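Apc35852 (Geobacillus stearothermophilus, PDB 1U9C) is of unknown function but belongs to the DJ-1/PfpI family, whose members include chaperones and cysteine proteases. Local coordinates at residues G187-I201 and Q204-V216. Sequence-based numbering, arbitrary orientation.
Sequences GGKWTDFSVRDGNLI and QNPQSSRSTAEKV
With CG of Gln-204 trans to the backbone N (chi1 -167°) and the chain extended beyond it, the amide is carried across to Gly-187 and grips that residue's peptide groups twice. Gly-187 N donates to a lone pair of Gln-204 OE1 at 2.8 Å in an almost straight bond (178°), while Gln-204 NE2 reaches Gly-187 O at 3.3 Å from above the carbonyl plane. Were Gln-204 an alanine, Gly-187 N and O would probably lose these mates and the start of the 187-193 loop could shift. One residue on, Asn-205 ND2 donates to Thr-191 O (2.9 Å), and Glu-159 of helix 157-163 takes a second bond from the same nitrogen. The pattern belongs to the edge of an alpha/beta sandwich of the DJ-1/PfpI type: strand 194-197 closes one side of the sheet, pairs antiparallel with 200-203, and runs 22° from the axis of helix 209-216. Between strand and helix a relay of polar groups forms, as Lys-215 NZ donates to Ser-194 OG (2.8 Å), Ser-194 OG to Ser-211 OG (2.8 Å), and Ser-211 OG to the syn lone pair of Asp-192 OD1 (2.6 Å). Ser-208 OG receives Phe-193 N at 3.0 Å. Deeper in, Ile-201 lays CG2 against Lys-215 CB (3.7 Å) and rests CD1 against the backbone of Lys-215, with Val-216 CG2 nearby.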
ATOM      1  N   GLY A 187       2.130  -7.395 -15.258  1.00 26.54           N
ATOM      2  CA  GLY A 187       2.557  -6.896 -16.538  1.00 27.57           C
ATOM      3  C   GLY A 187       4.075  -6.957 -16.579  1.00 27.81           C
ATOM      4  O   GLY A 187       4.743  -7.473 -15.657  1.00 27.48           O
ATOM      5  N   GLY A 188       4.637  -6.397 -17.637  1.00 28.62           N
ATOM      6  CA  GLY A 188       6.084  -6.367 -17.760  1.00 29.24           C
ATOM      7  C   GLY A 188       6.743  -5.777 -16.532  1.00 29.97           C
ATOM      8  O   GLY A 188       6.198  -4.864 -15.904  1.00 29.96           O
ATOM      9  N   LYS A 189       7.918  -6.292 -16.169  1.00 30.61           N
ATOM     10  CA  LYS A 189       8.648  -5.705 -15.053  1.00 31.67           C
ATOM     11  C   LYS A 189       8.737  -4.196 -15.293  1.00 31.88           C
ATOM     12  O   LYS A 189       8.912  -3.743 -16.414  1.00 32.69           O
ATOM     13  CB  LYS A 189      10.041  -6.336 -14.859  1.00 32.04           C
ATOM     14  CG  LYS A 189      10.958  -6.374 -16.072  1.00 33.29           C
ATOM     15  CD  LYS A 189      12.348  -6.816 -15.661  1.00 33.49           C
ATOM     16  CE  LYS A 189      13.209  -7.148 -16.845  1.00 33.96           C
ATOM     17  NZ  LYS A 189      14.589  -7.530 -16.430  1.00 34.95           N
ATOM     18  N   TRP A 190       8.568  -3.425 -14.234  1.00 31.58           N
ATOM     19  CA  TRP A 190       8.715  -1.964 -14.272  1.00 31.49           C
ATOM     20  C   TRP A 190       7.791  -1.216 -15.215  1.00 31.97           C
ATOM     21  O   TRP A 190       8.106  -0.096 -15.587  1.00 33.00           O
ATOM     22  CB  TRP A 190      10.176  -1.566 -14.585  1.00 33.06           C
ATOM     23  CG  TRP A 190      11.181  -2.368 -13.893  1.00 34.18           C
ATOM     24  CD1 TRP A 190      12.150  -3.160 -14.455  1.00 34.87           C
ATOM     25  CD2 TRP A 190      11.342  -2.473 -12.479  1.00 34.31           C
ATOM     26  NE1 TRP A 190      12.894  -3.752 -13.463  1.00 35.66           N
ATOM     27  CE2 TRP A 190      12.424  -3.342 -12.244  1.00 36.04           C
ATOM     28  CE3 TRP A 190      10.677  -1.914 -11.379  1.00 35.91           C
ATOM     29  CZ2 TRP A 190      12.846  -3.674 -10.957  1.00 36.80           C
ATOM     30  CZ3 TRP A 190      11.102  -2.238 -10.121  1.00 35.38           C
ATOM     31  CH2 TRP A 190      12.188  -3.107  -9.916  1.00 36.00           C
ATOM     32  N   THR A 191       6.673  -1.825 -15.615  1.00 30.68           N
ATOM     33  CA  THR A 191       5.646  -1.125 -16.361  1.00 29.82           C
ATOM     34  C   THR A 191       4.408  -0.867 -15.510  1.00 29.94           C
ATOM     35  O   THR A 191       4.171  -1.569 -14.524  1.00 29.96           O
ATOM     36  CB  THR A 191       5.201  -1.943 -17.605  1.00 30.21           C
ATOM     37  OG1 THR A 191       4.603  -3.190 -17.201  1.00 29.10           O
ATOM     38  CG2 THR A 191       6.388  -2.360 -18.448  1.00 30.37           C
ATOM     39  N   ASP A 192       3.619   0.122 -15.913  1.00 28.31           N
ATOM     40  CA  ASP A 192       2.399   0.476 -15.228  1.00 29.36           C
ATOM     41  C   ASP A 192       1.421  -0.654 -15.432  1.00 28.59           C
ATOM     42  O   ASP A 192       0.958  -0.908 -16.543  1.00 30.50           O
ATOM     43  CB  ASP A 192       1.851   1.817 -15.751  1.00 28.87           C
ATOM     44  CG  ASP A 192       0.477   2.149 -15.216  1.00 30.90           C
ATOM     45  OD1 ASP A 192       0.035   1.509 -14.235  1.00 29.60           O
ATOM     46  OD2 ASP A 192      -0.259   3.006 -15.753  1.00 37.47           O
ATOM     47  N   PHE A 193       1.109  -1.321 -14.352  1.00 25.29           N
ATOM     48  CA  PHE A 193       0.124  -2.355 -14.316  1.00 24.46           C
ATOM     49  C   PHE A 193      -0.638  -2.297 -12.998  1.00 23.61           C
ATOM     50  O   PHE A 193      -0.052  -2.428 -11.909  1.00 24.12           O
ATOM     51  CB  PHE A 193       0.753  -3.747 -14.464  1.00 24.63           C
ATOM     52  CG  PHE A 193      -0.280  -4.825 -14.519  1.00 24.26           C
ATOM     53  CD1 PHE A 193      -1.064  -4.996 -15.667  1.00 27.19           C
ATOM     54  CD2 PHE A 193      -0.526  -5.616 -13.429  1.00 25.23           C
ATOM     55  CE1 PHE A 193      -2.042  -5.959 -15.693  1.00 28.33           C
ATOM     56  CE2 PHE A 193      -1.504  -6.599 -13.471  1.00 26.58           C
ATOM     57  CZ  PHE A 193      -2.268  -6.763 -14.602  1.00 27.50           C
ATOM     58  N   SER A 194      -1.947  -2.115 -13.075  1.00 23.17           N
ATOM     59  CA  SER A 194      -2.775  -2.231 -11.896  1.00 22.61           C
ATOM     60  C   SER A 194      -4.077  -2.935 -12.193  1.00 21.95           C
ATOM     61  O   SER A 194      -4.508  -3.055 -13.360  1.00 23.32           O
ATOM     62  CB  SER A 194      -3.086  -0.874 -11.270  1.00 21.45           C
ATOM     63  OG  SER A 194      -3.726  -0.049 -12.234  1.00 23.90           O
ATOM     64  N   VAL A 195      -4.696  -3.450 -11.142  1.00 22.33           N
ATOM     65  CA  VAL A 195      -5.884  -4.272 -11.308  1.00 21.90           C
ATOM     66  C   VAL A 195      -6.933  -3.952 -10.305  1.00 21.83           C
ATOM     67  O   VAL A 195      -6.636  -3.613  -9.189  1.00 20.86           O
ATOM     68  CB  VAL A 195      -5.564  -5.736 -11.278  1.00 24.54           C
ATOM     69  CG1 VAL A 195      -5.072  -6.175  -9.944  1.00 25.04           C
ATOM     70  CG2 VAL A 195      -6.780  -6.535 -11.731  1.00 25.25           C
ATOM     71  N   ARG A 196      -8.186  -3.980 -10.740  1.00 19.64           N
ATOM     72  CA  ARG A 196      -9.335  -3.927  -9.875  1.00 20.71           C
ATOM     73  C   ARG A 196     -10.097  -5.254  -9.916  1.00 19.19           C
ATOM     74  O   ARG A 196     -10.478  -5.720 -10.996  1.00 20.70           O
ATOM     75  CB  ARG A 196     -10.234  -2.791 -10.297  1.00 20.56           C
ATOM     76  CG  ARG A 196     -11.547  -2.747  -9.556  1.00 21.63           C
ATOM     77  CD  ARG A 196     -12.385  -1.547  -9.795  1.00 19.32           C
ATOM     78  NE  ARG A 196     -13.607  -1.537  -8.976  1.00 20.48           N
ATOM     79  CZ  ARG A 196     -14.555  -0.639  -9.064  1.00 18.86           C
ATOM     80  NH1 ARG A 196     -14.535   0.305  -9.997  1.00 21.01           N
ATOM     81  NH2 ARG A 196     -15.596  -0.733  -8.258  1.00 21.36           N
ATOM     82  N   ASP A 197     -10.335  -5.797  -8.736  1.00 22.12           N
ATOM     83  CA  ASP A 197     -11.212  -6.944  -8.585  1.00 21.21           C
ATOM     84  C   ASP A 197     -12.232  -6.514  -7.552  1.00 21.07           C
ATOM     85  O   ASP A 197     -11.987  -6.643  -6.351  1.00 20.46           O
ATOM     86  CB  ASP A 197     -10.461  -8.192  -8.113  1.00 20.65           C
ATOM     87  CG  ASP A 197     -11.374  -9.433  -8.025  1.00 22.53           C
ATOM     88  OD1 ASP A 197     -12.594  -9.301  -8.103  1.00 24.49           O
ATOM     89  OD2 ASP A 197     -10.947 -10.566  -7.817  1.00 25.07           O
ATOM     90  N   GLY A 198     -13.343  -5.961  -7.993  1.00 20.44           N
ATOM     91  CA  GLY A 198     -14.346  -5.468  -7.062  1.00 20.14           C
ATOM     92  C   GLY A 198     -13.788  -4.349  -6.252  1.00 20.75           C
ATOM     93  O   GLY A 198     -13.291  -3.361  -6.809  1.00 21.64           O
ATOM     94  N   ASN A 199     -13.783  -4.554  -4.945  1.00 20.87           N
ATOM     95  CA  ASN A 199     -13.294  -3.617  -3.934  1.00 21.74           C
ATOM     96  C   ASN A 199     -11.796  -3.647  -3.658  1.00 22.89           C
ATOM     97  O   ASN A 199     -11.321  -2.842  -2.827  1.00 23.35           O
ATOM     98  CB  ASN A 199     -13.987  -3.851  -2.609  1.00 22.78           C
ATOM     99  CG  ASN A 199     -15.480  -3.675  -2.683  1.00 23.60           C
ATOM    100  OD1 ASN A 199     -15.984  -2.895  -3.492  1.00 26.63           O
ATOM    101  ND2 ASN A 199     -16.183  -4.398  -1.846  1.00 29.65           N
ATOM    102  N   LEU A 200     -11.060  -4.573  -4.247  1.00 20.11           N
ATOM    103  CA  LEU A 200      -9.641  -4.727  -3.987  1.00 20.81           C
ATOM    104  C   LEU A 200      -8.874  -4.287  -5.220  1.00 19.66           C
ATOM    105  O   LEU A 200      -9.030  -4.855  -6.322  1.00 21.36           O
ATOM    106  CB  LEU A 200      -9.352  -6.204  -3.689  1.00 21.26           C
ATOM    107  CG  LEU A 200      -7.952  -6.583  -3.343  1.00 21.74           C
ATOM    108  CD1 LEU A 200      -7.503  -5.843  -2.115  1.00 20.68           C
ATOM    109  CD2 LEU A 200      -7.855  -8.096  -3.073  1.00 22.56           C
ATOM    110  N   ILE A 201      -8.028  -3.282  -5.026  1.00 20.57           N
ATOM    111  CA  ILE A 201      -7.289  -2.677  -6.123  1.00 19.37           C
ATOM    112  C   ILE A 201      -5.791  -2.744  -5.797  1.00 21.44           C
ATOM    113  O   ILE A 201      -5.394  -2.374  -4.697  1.00 21.34           O
ATOM    114  CB  ILE A 201      -7.754  -1.214  -6.222  1.00 20.74           C
ATOM    115  CG1 ILE A 201      -9.205  -1.167  -6.703  1.00 19.95           C
ATOM    116  CG2 ILE A 201      -6.866  -0.419  -7.168  1.00 22.66           C
ATOM    117  CD1 ILE A 201      -9.878   0.153  -6.552  1.00 21.81           C
ATOM    118  N   GLN A 204       1.476  -2.858  -9.343  1.00 22.18           N
ATOM    119  CA  GLN A 204       2.680  -3.703  -9.348  1.00 22.47           C
ATOM    120  C   GLN A 204       3.965  -3.041  -8.866  1.00 24.20           C
ATOM    121  O   GLN A 204       4.795  -3.679  -8.261  1.00 23.82           O
ATOM    122  CB  GLN A 204       2.874  -4.227 -10.769  1.00 22.68           C
ATOM    123  CG  GLN A 204       3.882  -5.345 -10.892  1.00 22.36           C
ATOM    124  CD  GLN A 204       3.991  -5.855 -12.284  1.00 24.38           C
ATOM    125  OE1 GLN A 204       2.980  -6.014 -12.954  1.00 24.23           O
ATOM    126  NE2 GLN A 204       5.208  -6.025 -12.755  1.00 24.81           N
ATOM    127  N   ASN A 205       4.139  -1.771  -9.165  1.00 25.04           N
ATOM    128  CA  ASN A 205       5.430  -1.132  -8.969  1.00 24.97           C
ATOM    129  C   ASN A 205       5.283   0.405  -8.940  1.00 24.45           C
ATOM    130  O   ASN A 205       4.179   0.923  -9.046  1.00 23.03           O
ATOM    131  CB  ASN A 205       6.353  -1.606 -10.060  1.00 26.64           C
ATOM    132  CG  ASN A 205       5.723  -1.440 -11.381  1.00 24.43           C
ATOM    133  OD1 ASN A 205       5.045  -0.466 -11.572  1.00 26.11           O
ATOM    134  ND2 ASN A 205       5.862  -2.421 -12.283  1.00 27.61           N
ATOM    135  N   PRO A 206       6.377   1.149  -8.785  1.00 24.00           N
ATOM    136  CA  PRO A 206       6.245   2.599  -8.644  1.00 23.83           C
ATOM    137  C   PRO A 206       5.549   3.230  -9.807  1.00 24.79           C
ATOM    138  O   PRO A 206       4.794   4.159  -9.656  1.00 25.68           O
ATOM    139  CB  PRO A 206       7.709   3.082  -8.505  1.00 24.65           C
ATOM    140  CG  PRO A 206       8.404   1.964  -7.957  1.00 25.70           C
ATOM    141  CD  PRO A 206       7.759   0.712  -8.542  1.00 24.82           C
ATOM    142  N   GLN A 207       5.783   2.673 -10.980  1.00 24.69           N
ATOM    143  CA  GLN A 207       5.181   3.141 -12.207  1.00 24.98           C
ATOM    144  C   GLN A 207       3.660   2.926 -12.287  1.00 25.19           C
ATOM    145  O   GLN A 207       2.986   3.473 -13.190  1.00 25.66           O
ATOM    146  CB  GLN A 207       5.840   2.437 -13.420  1.00 25.89           C
ATOM    147  CG  GLN A 207       7.359   2.675 -13.601  1.00 29.19           C
ATOM    148  CD  GLN A 207       8.283   1.933 -12.632  1.00 31.32           C
ATOM    149  OE1 GLN A 207       7.907   0.976 -11.968  1.00 28.23           O
ATOM    150  NE2 GLN A 207       9.561   2.349 -12.612  1.00 37.21           N
ATOM    151  N   SER A 208       3.123   2.138 -11.356  1.00 22.28           N
ATOM    152  CA  SER A 208       1.678   1.880 -11.259  1.00 22.11           C
ATOM    153  C   SER A 208       0.953   2.778 -10.250  1.00 22.20           C
ATOM    154  O   SER A 208      -0.252   2.560 -10.027  1.00 22.54           O
ATOM    155  CB  SER A 208       1.500   0.436 -10.826  1.00 22.47           C
ATOM    156  OG  SER A 208       2.221  -0.441 -11.680  1.00 22.73           O
ATOM    157  N   SER A 209       1.653   3.713  -9.610  1.00 22.28           N
ATOM    158  CA  SER A 209       1.069   4.505  -8.509  1.00 22.79           C
ATOM    159  C   SER A 209      -0.132   5.298  -8.960  1.00 22.73           C
ATOM    160  O   SER A 209      -1.197   5.266  -8.331  1.00 23.11           O
ATOM    161  CB  SER A 209       2.108   5.431  -7.912  1.00 23.34           C
ATOM    162  OG  SER A 209       3.207   4.705  -7.361  1.00 24.82           O
ATOM    163  N   ARG A 210      -0.012   6.005 -10.072  1.00 22.84           N
ATOM    164  CA  ARG A 210      -1.078   6.802 -10.558  1.00 23.27           C
ATOM    165  C   ARG A 210      -2.330   6.014 -10.958  1.00 21.70           C
ATOM    166  O   ARG A 210      -3.448   6.333 -10.549  1.00 22.87           O
ATOM    167  CB  ARG A 210      -0.648   7.703 -11.701  1.00 23.98           C
ATOM    168  CG  ARG A 210      -1.693   8.685 -12.078  1.00 25.95           C
ATOM    169  CD  ARG A 210      -1.210   9.736 -13.114  1.00 28.53           C
ATOM    170  NE  ARG A 210      -0.066  10.442 -12.538  1.00 35.17           N
ATOM    171  CZ  ARG A 210      -0.118  11.542 -11.783  1.00 34.58           C
ATOM    172  NH1 ARG A 210      -1.277  12.180 -11.553  1.00 38.16           N
ATOM    173  NH2 ARG A 210       1.018  12.045 -11.316  1.00 35.16           N
ATOM    174  N   SER A 211      -2.140   4.918 -11.686  1.00 21.90           N
ATOM    175  CA  SER A 211      -3.259   4.138 -12.177  1.00 21.71           C
ATOM    176  C   SER A 211      -3.989   3.469 -11.040  1.00 21.43           C
ATOM    177  O   SER A 211      -5.205   3.358 -11.052  1.00 23.18           O
ATOM    178  CB  SER A 211      -2.868   3.091 -13.241  1.00 22.09           C
ATOM    179  OG  SER A 211      -2.016   2.077 -12.764  1.00 25.25           O
ATOM    180  N   THR A 212      -3.242   3.081 -10.013  1.00 20.94           N
ATOM    181  CA  THR A 212      -3.852   2.484  -8.826  1.00 20.66           C
ATOM    182  C   THR A 212      -4.734   3.514  -8.173  1.00 20.76           C
ATOM    183  O   THR A 212      -5.899   3.225  -7.821  1.00 21.56           O
ATOM    184  CB  THR A 212      -2.760   1.958  -7.840  1.00 20.59           C
ATOM    185  OG1 THR A 212      -1.938   0.999  -8.528  1.00 21.79           O
ATOM    186  CG2 THR A 212      -3.385   1.159  -6.699  1.00 22.02           C
ATOM    187  N   ALA A 213      -4.210   4.700  -7.963  1.00 21.47           N
ATOM    188  CA  ALA A 213      -5.000   5.776  -7.378  1.00 22.46           C
ATOM    189  C   ALA A 213      -6.237   6.106  -8.201  1.00 21.20           C
ATOM    190  O   ALA A 213      -7.293   6.369  -7.656  1.00 21.11           O
ATOM    191  CB  ALA A 213      -4.162   7.019  -7.161  1.00 23.25           C
ATOM    192  N   GLU A 214      -6.121   6.081  -9.526  1.00 21.92           N
ATOM    193  CA  GLU A 214      -7.260   6.412 -10.364  1.00 22.64           C
ATOM    194  C   GLU A 214      -8.344   5.348 -10.304  1.00 21.79           C
ATOM    195  O   GLU A 214      -9.557   5.633 -10.441  1.00 21.61           O
ATOM    196  CB  GLU A 214      -6.803   6.690 -11.807  1.00 24.24           C
ATOM    197  CG  GLU A 214      -5.906   7.913 -11.938  1.00 25.39           C
ATOM    198  CD  GLU A 214      -6.584   9.241 -11.610  1.00 30.89           C
ATOM    199  OE1 GLU A 214      -7.831   9.270 -11.472  1.00 33.91           O
ATOM    200  OE2 GLU A 214      -5.877  10.282 -11.516  1.00 36.21           O
ATOM    201  N   LYS A 215      -7.969   4.101 -10.089  1.00 21.01           N
ATOM    202  CA  LYS A 215      -8.963   3.073  -9.825  1.00 21.43           C
ATOM    203  C   LYS A 215      -9.739   3.306  -8.531  1.00 19.88           C
ATOM    204  O   LYS A 215     -10.931   3.043  -8.461  1.00 20.46           O
ATOM    205  CB  LYS A 215      -8.362   1.644  -9.842  1.00 21.75           C
ATOM    206  CG  LYS A 215      -8.037   1.100 -11.257  1.00 24.06           C
ATOM    207  CD  LYS A 215      -7.241  -0.223 -11.239  1.00 22.63           C
ATOM    208  CE  LYS A 215      -7.105  -0.838 -12.631  1.00 24.69           C
ATOM    209  NZ  LYS A 215      -6.206  -0.044 -13.544  1.00 22.79           N
ATOM    210  N   VAL A 216      -9.024   3.780  -7.496  1.00 19.98           N
ATOM    211  CA  VAL A 216      -9.676   4.142  -6.225  1.00 19.54           C
ATOM    212  C   VAL A 216     -10.666   5.239  -6.468  1.00 19.23           C
ATOM    213  O   VAL A 216     -11.792   5.172  -6.011  1.00 19.32           O
ATOM    214  CB  VAL A 216      -8.638   4.474  -5.151  1.00 20.40           C
ATOM    215  CG1 VAL A 216      -9.290   4.995  -3.906  1.00 20.49           C
ATOM    216  CG2 VAL A 216      -7.786   3.230  -4.866  1.00 20.51           C
TER